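Local atomic coordinates of tRNA (guanine-N(1)-)-methyltransferase (Corynebacterium diphtheriae, PDB entry 7KFF), a protein that catalyses, as a TrmD-type SPOUT enzyme, the transfer of a methyl group from S-adenosylmethionine to N1 of a guanine (position 37) in tRNA. Residues M75-P79 / T80-P84; A260-E263 / R264-E268. One frame throughout, in Å; residues are numbered along the deposited sequence.

Interaction 1: M75-P79 / T80-P84; sequences MVMKP and TVWGP
Met77, a selenomethionine, keeps CG beside its own backbone N (chi1 -57°) and continues extended through chi2, a course that carries SE to the pyrrole edge of Trp82, whose own chi1 of -90° swings the indole back toward the strand. The two side chains meet aslant at that edge. Met77 CB lies in the ring plane, 3.5 Å from Trp82 NE1, and Met77 SE sits 4.7 Å from the centroid of the five-membered ring of Trp82, almost exactly edge-on: a Met-aromatic contact. Met77 CB and SE lie against NE1, which is buried here and has no hydrogen-bond partner. The long, flexible chain of methionine, present here with selenium in place of sulfur, suits this place because it can follow the rim of a flat ring.

Right after the strand the backbone turns into helix. Lys78 is the N-cap residue, and its carbonyl oxygen takes two N-H groups: a nearly straight bond from Trp82 N at 3.0 Å, and a longer one from Val81 N, which approaches from above the carbonyl plane. Proline suits the first turn, where backbone nitrogens have no preceding carbonyl of the helix to bond, so the missing N-H costs nothing; Pro79 O receives Gly83 N at 2.9 Å. Lys78 CB leans on Val81 CG2, while the extended chain leads NZ away to a weak bond with Ser63. Pro79 and Trp82 also pack on Val176 of helix 174-180, and Trp245 of the second subunit covers Pro79 and Thr80. The arrangement is a strand-to-helix junction with a proline at N1, opening helix 79-90 at the dimer interface of this SPOUT methyltransferase.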
HETATM    1  N   MSE A  75      12.871   8.501  17.288  1.00 20.68           N
HETATM    2  CA  MSE A  75      11.934   9.284  18.078  1.00 19.86           C
HETATM    3  C   MSE A  75      10.597   8.591  18.070  1.00 16.94           C
HETATM    4  O   MSE A  75      10.264   7.914  17.103  1.00 18.13           O
HETATM    5  CB  MSE A  75      11.817  10.685  17.475  1.00 25.08           C
HETATM    6  CG  MSE A  75      13.143  11.440  17.480  1.00 29.10           C
HETATM    7 SE   MSE A  75      13.903  11.768  19.250  1.00 36.28          SE
HETATM    8  CE  MSE A  75      12.915  13.453  19.632  1.00 43.50           C
ATOM      9  N   VAL A  76       9.842   8.778  19.138  1.00 15.25           N
ATOM     10  CA  VAL A  76       8.519   8.197  19.324  1.00 15.25           C
ATOM     11  C   VAL A  76       7.538   9.335  19.524  1.00 15.15           C
ATOM     12  O   VAL A  76       7.832  10.293  20.237  1.00 16.27           O
ATOM     13  CB  VAL A  76       8.521   7.270  20.559  1.00 16.64           C
ATOM     14  CG1 VAL A  76       7.148   6.731  20.851  1.00 16.78           C
ATOM     15  CG2 VAL A  76       9.523   6.143  20.367  1.00 19.42           C
HETATM   16  N   MSE A  77       6.374   9.237  18.901  1.00 14.53           N
HETATM   17  CA  MSE A  77       5.403  10.304  19.069  1.00 15.47           C
HETATM   18  C   MSE A  77       4.712  10.297  20.426  1.00 15.43           C
HETATM   19  O   MSE A  77       4.426   9.231  20.987  1.00 15.99           O
HETATM   20  CB  MSE A  77       4.355  10.286  17.981  1.00 16.60           C
HETATM   21  CG  MSE A  77       4.914  10.383  16.563  1.00 17.57           C
HETATM   22 SE   MSE A  77       3.692  10.427  15.101  1.00 21.42          SE
HETATM   23  CE  MSE A  77       3.997  12.167  14.339  1.00 20.57           C
ATOM     24  N   LYS A  78       4.430  11.515  20.917  1.00 16.34           N
ATOM     25  CA  LYS A  78       4.144  11.745  22.326  1.00 16.32           C
ATOM     26  C   LYS A  78       2.690  11.460  22.678  1.00 16.05           C
ATOM     27  O   LYS A  78       1.785  11.973  22.007  1.00 16.92           O
ATOM     28  CB  LYS A  78       4.395  13.227  22.647  1.00 18.58           C
ATOM     29  CG  LYS A  78       5.841  13.666  22.662  1.00 22.28           C
ATOM     30  CD  LYS A  78       5.934  15.175  22.964  1.00 27.12           C
ATOM     31  CE  LYS A  78       7.260  15.584  23.549  1.00 35.62           C
ATOM     32  NZ  LYS A  78       7.368  17.069  23.724  1.00 39.45           N
ATOM     33  N   PRO A  79       2.430  10.713  23.755  1.00 15.01           N
ATOM     34  CA  PRO A  79       1.038  10.535  24.204  1.00 15.82           C
ATOM     35  C   PRO A  79       0.356  11.817  24.616  1.00 16.37           C
ATOM     36  O   PRO A  79      -0.859  11.940  24.430  1.00 16.56           O
ATOM     37  CB  PRO A  79       1.142   9.565  25.393  1.00 18.84           C
ATOM     38  CG  PRO A  79       2.475   9.062  25.407  1.00 22.69           C
ATOM     39  CD  PRO A  79       3.375   9.914  24.545  1.00 16.42           C
ATOM     40  N   THR A  80       1.089  12.773  25.193  1.00 16.57           N
ATOM     41  CA  THR A  80       0.457  14.002  25.670  1.00 17.03           C
ATOM     42  C   THR A  80      -0.032  14.898  24.532  1.00 17.48           C
ATOM     43  O   THR A  80      -0.792  15.843  24.783  1.00 19.76           O
ATOM     44  CB  THR A  80       1.403  14.784  26.581  1.00 18.72           C
ATOM     45  OG1 THR A  80       2.613  15.048  25.856  1.00 20.36           O
ATOM     46  CG2 THR A  80       1.713  13.997  27.876  1.00 20.58           C
ATOM     47  N   VAL A  81       0.370  14.611  23.299  1.00 16.39           N
ATOM     48  CA  VAL A  81      -0.170  15.259  22.101  1.00 17.03           C
ATOM     49  C   VAL A  81      -1.239  14.396  21.444  1.00 15.63           C
ATOM     50  O   VAL A  81      -2.339  14.872  21.154  1.00 16.63           O
ATOM     51  CB  VAL A  81       0.980  15.602  21.132  1.00 17.22           C
ATOM     52  CG1 VAL A  81       0.434  16.271  19.872  1.00 19.38           C
ATOM     53  CG2 VAL A  81       2.009  16.496  21.825  1.00 18.42           C
ATOM     54  N   TRP A  82      -0.946  13.103  21.260  1.00 14.97           N
ATOM     55  CA  TRP A  82      -1.881  12.211  20.584  1.00 15.24           C
ATOM     56  C   TRP A  82      -3.189  12.006  21.345  1.00 15.61           C
ATOM     57  O   TRP A  82      -4.252  11.887  20.724  1.00 16.18           O
ATOM     58  CB  TRP A  82      -1.229  10.856  20.309  1.00 15.00           C
ATOM     59  CG  TRP A  82      -0.570  10.837  18.996  1.00 14.82           C
ATOM     60  CD1 TRP A  82       0.778  10.856  18.729  1.00 14.77           C
ATOM     61  CD2 TRP A  82      -1.232  10.808  17.730  1.00 14.14           C
ATOM     62  NE1 TRP A  82       0.984  10.827  17.364  1.00 15.07           N
ATOM     63  CE2 TRP A  82      -0.232  10.816  16.730  1.00 14.48           C
ATOM     64  CE3 TRP A  82      -2.572  10.783  17.345  1.00 14.73           C
ATOM     65  CZ2 TRP A  82      -0.541  10.810  15.381  1.00 14.38           C
ATOM     66  CZ3 TRP A  82      -2.869  10.770  16.002  1.00 15.15           C
ATOM     67  CH2 TRP A  82      -1.857  10.808  15.038  1.00 14.70           C
ATOM     68  N   GLY A  83      -3.139  11.858  22.659  1.00 16.61           N
ATOM     69  CA  GLY A  83      -4.335  11.581  23.419  1.00 17.35           C
ATOM     70  C   GLY A  83      -5.382  12.670  23.262  1.00 17.37           C
ATOM     71  O   GLY A  83      -6.533  12.413  22.879  1.00 17.73           O
ATOM     72  N   PRO A  84      -5.004  13.921  23.537  1.00 17.41           N
ATOM     73  CA  PRO A  84      -5.962  15.026  23.322  1.00 17.82           C
ATOM     74  C   PRO A  84      -6.455  15.128  21.887  1.00 17.24           C
ATOM     75  O   PRO A  84      -7.634  15.420  21.667  1.00 17.80           O
ATOM     76  CB  PRO A  84      -5.174  16.259  23.782  1.00 19.71           C
ATOM     77  CG  PRO A  84      -4.226  15.686  24.832  1.00 20.72           C
ATOM     78  CD  PRO A  84      -3.806  14.367  24.276  1.00 17.96           C
TER

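Interaction 2: A260-E263 / R264-E268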
ATOM      1  N   ALA A 260     -19.418 -18.576 -24.294  1.00 39.27           N
ATOM      2  CA  ALA A 260     -18.966 -19.700 -23.477  1.00 37.45           C
ATOM      3  C   ALA A 260     -17.452 -19.874 -23.568  1.00 36.89           C
ATOM      4  O   ALA A 260     -16.779 -20.085 -22.551  1.00 36.63           O
ATOM      5  CB  ALA A 260     -19.688 -20.985 -23.895  1.00 37.55           C
ATOM      6  N   LYS A 261     -16.898 -19.800 -24.782  1.00 34.91           N
ATOM      7  CA  LYS A 261     -15.456 -19.964 -24.936  1.00 34.50           C
ATOM      8  C   LYS A 261     -14.702 -18.778 -24.347  1.00 31.75           C
ATOM      9  O   LYS A 261     -13.606 -18.935 -23.798  1.00 30.98           O
ATOM     10  CB  LYS A 261     -15.081 -20.100 -26.407  1.00 38.64           C
ATOM     11  CG  LYS A 261     -15.599 -21.353 -27.081  1.00 43.88           C
ATOM     12  CD  LYS A 261     -15.167 -21.354 -28.540  1.00 50.10           C
ATOM     13  CE  LYS A 261     -14.152 -22.446 -28.821  1.00 54.63           C
ATOM     14  NZ  LYS A 261     -14.790 -23.793 -28.777  1.00 56.94           N
ATOM     15  N   ILE A 262     -15.253 -17.573 -24.486  1.00 30.56           N
ATOM     16  CA  ILE A 262     -14.603 -16.406 -23.901  1.00 29.85           C
ATOM     17  C   ILE A 262     -14.568 -16.536 -22.388  1.00 28.86           C
ATOM     18  O   ILE A 262     -13.554 -16.237 -21.747  1.00 28.00           O
ATOM     19  CB  ILE A 262     -15.295 -15.109 -24.358  1.00 29.88           C
ATOM     20  CG1 ILE A 262     -15.012 -14.877 -25.844  1.00 30.96           C
ATOM     21  CG2 ILE A 262     -14.839 -13.935 -23.497  1.00 30.41           C
ATOM     22  CD1 ILE A 262     -15.952 -13.889 -26.500  1.00 32.14           C
ATOM     23  N   GLU A 263     -15.669 -16.998 -21.792  1.00 30.67           N
ATOM     24  CA  GLU A 263     -15.704 -17.136 -20.340  1.00 32.74           C
ATOM     25  C   GLU A 263     -14.717 -18.197 -19.867  1.00 30.28           C
ATOM     26  O   GLU A 263     -14.049 -18.013 -18.842  1.00 29.43           O
ATOM     27  CB  GLU A 263     -17.125 -17.448 -19.875  1.00 38.66           C
ATOM     28  CG  GLU A 263     -17.434 -16.923 -18.474  1.00 45.85           C
ATOM     29  CD  GLU A 263     -17.031 -15.459 -18.281  1.00 51.05           C
ATOM     30  OE1 GLU A 263     -17.194 -14.658 -19.227  1.00 53.28           O
ATOM     31  OE2 GLU A 263     -16.521 -15.120 -17.191  1.00 53.14           O
ATOM     32  N   ARG A 264     -14.585 -19.301 -20.608  1.00 29.91           N
ATOM     33  CA  ARG A 264     -13.592 -20.302 -20.227  1.00 30.41           C
ATOM     34  C   ARG A 264     -12.179 -19.748 -20.357  1.00 28.39           C
ATOM     35  O   ARG A 264     -11.328 -19.996 -19.494  1.00 27.03           O
ATOM     36  CB  ARG A 264     -13.742 -21.570 -21.071  1.00 32.51           C
ATOM     37  CG  ARG A 264     -12.707 -22.650 -20.740  1.00 36.22           C
ATOM     38  CD  ARG A 264     -12.799 -23.102 -19.276  1.00 39.55           C
ATOM     39  NE  ARG A 264     -11.613 -23.838 -18.845  1.00 42.27           N
ATOM     40  CZ  ARG A 264     -11.363 -24.180 -17.585  1.00 44.35           C
ATOM     41  NH1 ARG A 264     -12.218 -23.853 -16.626  1.00 44.59           N
ATOM     42  NH2 ARG A 264     -10.253 -24.838 -17.289  1.00 46.33           N
ATOM     43  N   TRP A 265     -11.910 -18.995 -21.427  1.00 26.90           N
ATOM     44  CA  TRP A 265     -10.604 -18.366 -21.593  1.00 26.67           C
ATOM     45  C   TRP A 265     -10.288 -17.463 -20.412  1.00 25.05           C
ATOM     46  O   TRP A 265      -9.168 -17.477 -19.895  1.00 23.42           O
ATOM     47  CB  TRP A 265     -10.562 -17.585 -22.912  1.00 28.92           C
ATOM     48  CG  TRP A 265      -9.277 -16.804 -23.127  1.00 31.17           C
ATOM     49  CD1 TRP A 265      -8.141 -17.237 -23.752  1.00 32.34           C
ATOM     50  CD2 TRP A 265      -9.016 -15.461 -22.713  1.00 32.03           C
ATOM     51  NE1 TRP A 265      -7.186 -16.249 -23.747  1.00 33.37           N
ATOM     52  CE2 TRP A 265      -7.703 -15.145 -23.121  1.00 33.14           C
ATOM     53  CE3 TRP A 265      -9.766 -14.493 -22.044  1.00 33.63           C
ATOM     54  CZ2 TRP A 265      -7.121 -13.906 -22.873  1.00 34.54           C
ATOM     55  CZ3 TRP A 265      -9.182 -13.253 -21.799  1.00 34.70           C
ATOM     56  CH2 TRP A 265      -7.874 -12.979 -22.207  1.00 35.15           C
ATOM     57  N   ARG A 266     -11.267 -16.680 -19.959  1.00 25.28           N
ATOM     58  CA  ARG A 266     -11.018 -15.783 -18.838  1.00 25.96           C
ATOM     59  C   ARG A 266     -10.649 -16.575 -17.590  1.00 23.56           C
ATOM     60  O   ARG A 266      -9.747 -16.192 -16.847  1.00 22.71           O
ATOM     61  CB  ARG A 266     -12.240 -14.909 -18.555  1.00 31.16           C
ATOM     62  CG  ARG A 266     -12.633 -13.912 -19.643  1.00 37.17           C
ATOM     63  CD  ARG A 266     -13.489 -12.819 -19.027  1.00 43.63           C
ATOM     64  NE  ARG A 266     -14.666 -12.427 -19.800  1.00 48.74           N
ATOM     65  CZ  ARG A 266     -14.689 -11.455 -20.710  1.00 52.39           C
ATOM     66  NH1 ARG A 266     -15.820 -11.168 -21.336  1.00 53.31           N
ATOM     67  NH2 ARG A 266     -13.585 -10.782 -21.011  1.00 54.21           N
ATOM     68  N   ARG A 267     -11.325 -17.702 -17.359  1.00 23.22           N
ATOM     69  CA  ARG A 267     -11.001 -18.537 -16.206  1.00 23.48           C
ATOM     70  C   ARG A 267      -9.598 -19.122 -16.330  1.00 22.86           C
ATOM     71  O   ARG A 267      -8.810 -19.083 -15.377  1.00 22.53           O
ATOM     72  CB  ARG A 267     -12.036 -19.645 -16.065  1.00 26.05           C
ATOM     73  CG  ARG A 267     -11.743 -20.642 -14.979  1.00 29.29           C
ATOM     74  CD  ARG A 267     -12.275 -20.174 -13.671  1.00 31.14           C
ATOM     75  NE  ARG A 267     -12.032 -21.143 -12.608  1.00 30.28           N
ATOM     76  CZ  ARG A 267     -12.178 -20.862 -11.323  1.00 30.52           C
ATOM     77  NH1 ARG A 267     -12.574 -19.651 -10.956  1.00 32.16           N
ATOM     78  NH2 ARG A 267     -11.916 -21.784 -10.414  1.00 30.14           N
ATOM     79  N   GLU A 268      -9.265 -19.663 -17.504  1.00 22.55           N
ATOM     80  CA  GLU A 268      -7.917 -20.183 -17.715  1.00 22.77           C
ATOM     81  C   GLU A 268      -6.862 -19.120 -17.443  1.00 21.45           C
ATOM     82  O   GLU A 268      -5.856 -19.377 -16.774  1.00 21.98           O
ATOM     83  CB  GLU A 268      -7.779 -20.723 -19.134  1.00 25.62           C
ATOM     84  CG  GLU A 268      -8.601 -21.982 -19.386  1.00 28.99           C
ATOM     85  CD  GLU A 268      -8.586 -22.416 -20.854  1.00 34.58           C
ATOM     86  OE1 GLU A 268      -8.088 -21.650 -21.716  1.00 36.50           O
ATOM     87  OE2 GLU A 268      -9.080 -23.511 -21.147  1.00 37.51           O
TER
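Ile262 and Arg266, one helical turn apart, run side by side in the same direction, and the methyl group CG2 of the isoleucine lies over one face of the arginine's guanidinium. CG2 of Ile262 is 3.6 Å from NH1 of Arg266, displaced toward the rim of the flat group. Chi1 of Ile262 (-70°) leaves CG2 opposite the backbone nitrogen, alongside the arginine chain; a beta-branched residue suits the task, since one arm can face the guanidinium while CG1 takes another course. Glu263 addresses the same group from a different quarter. Its OE1 stands at the guanidinium edge, in plane, and forms a salt bridge with Arg266 NE whose hydrogen bond is weak at 3.4 Å though fairly straight. The chain of Glu263 bends at chi2 (49°) to bring the carboxylate across, leaving the two planes 54° apart, so this is an oblique single-oxygen contact and not a flat two-pronged pair.

The backbone carrying these groups is a regular stretch of alpha-helix 259-277, in the C-terminal part of this SPOUT methyltransferase, with i to i+4 bonds such as Arg266 N to Ile262 O (2.9 Å) and Trp265 N to Lys261 O (2.9 Å). Within 260-268 the charged side chains and the indole of Trp265 leave on different sides. Arg264 lies along the helix toward Glu268, its NE making a weak 3.4 Å bond to Glu268 OE2, but its stronger partner is Asp291 of helix 289-299, which also receives Arg267. Trp265 rests its indole on Pro251, Val253 and Leu254. NH1 of Arg266 extends beyond its own helix to weak bonds with the carbonyls of Gly70 and Gly71 of the second subunit, where Phe69 of that subunit packs against the arginine.

How the interactions relate
Interaction 1 and interaction 2 sit far apart in the chain, with centres 54 Å from each other, nearest atoms about 41 Å apart, and the chain's centre between them. Both nevertheless reach the second subunit: 75-84 packs on residues such as Ser238 and Arg246 of the second subunit, whereas 260-268 meets its Phe69 to Gly71 region, which lies just ahead of the counterpart of 75-84 in that subunit's sequence. Each also stands near bound S-adenosyl-L-homocysteine, the side chain of Met77 being about 7 Å away and that of Arg266 about 10 Å. Neither touches the ligand, but their closeness is consistent with active sites built from both subunits, as in TrmD relatives.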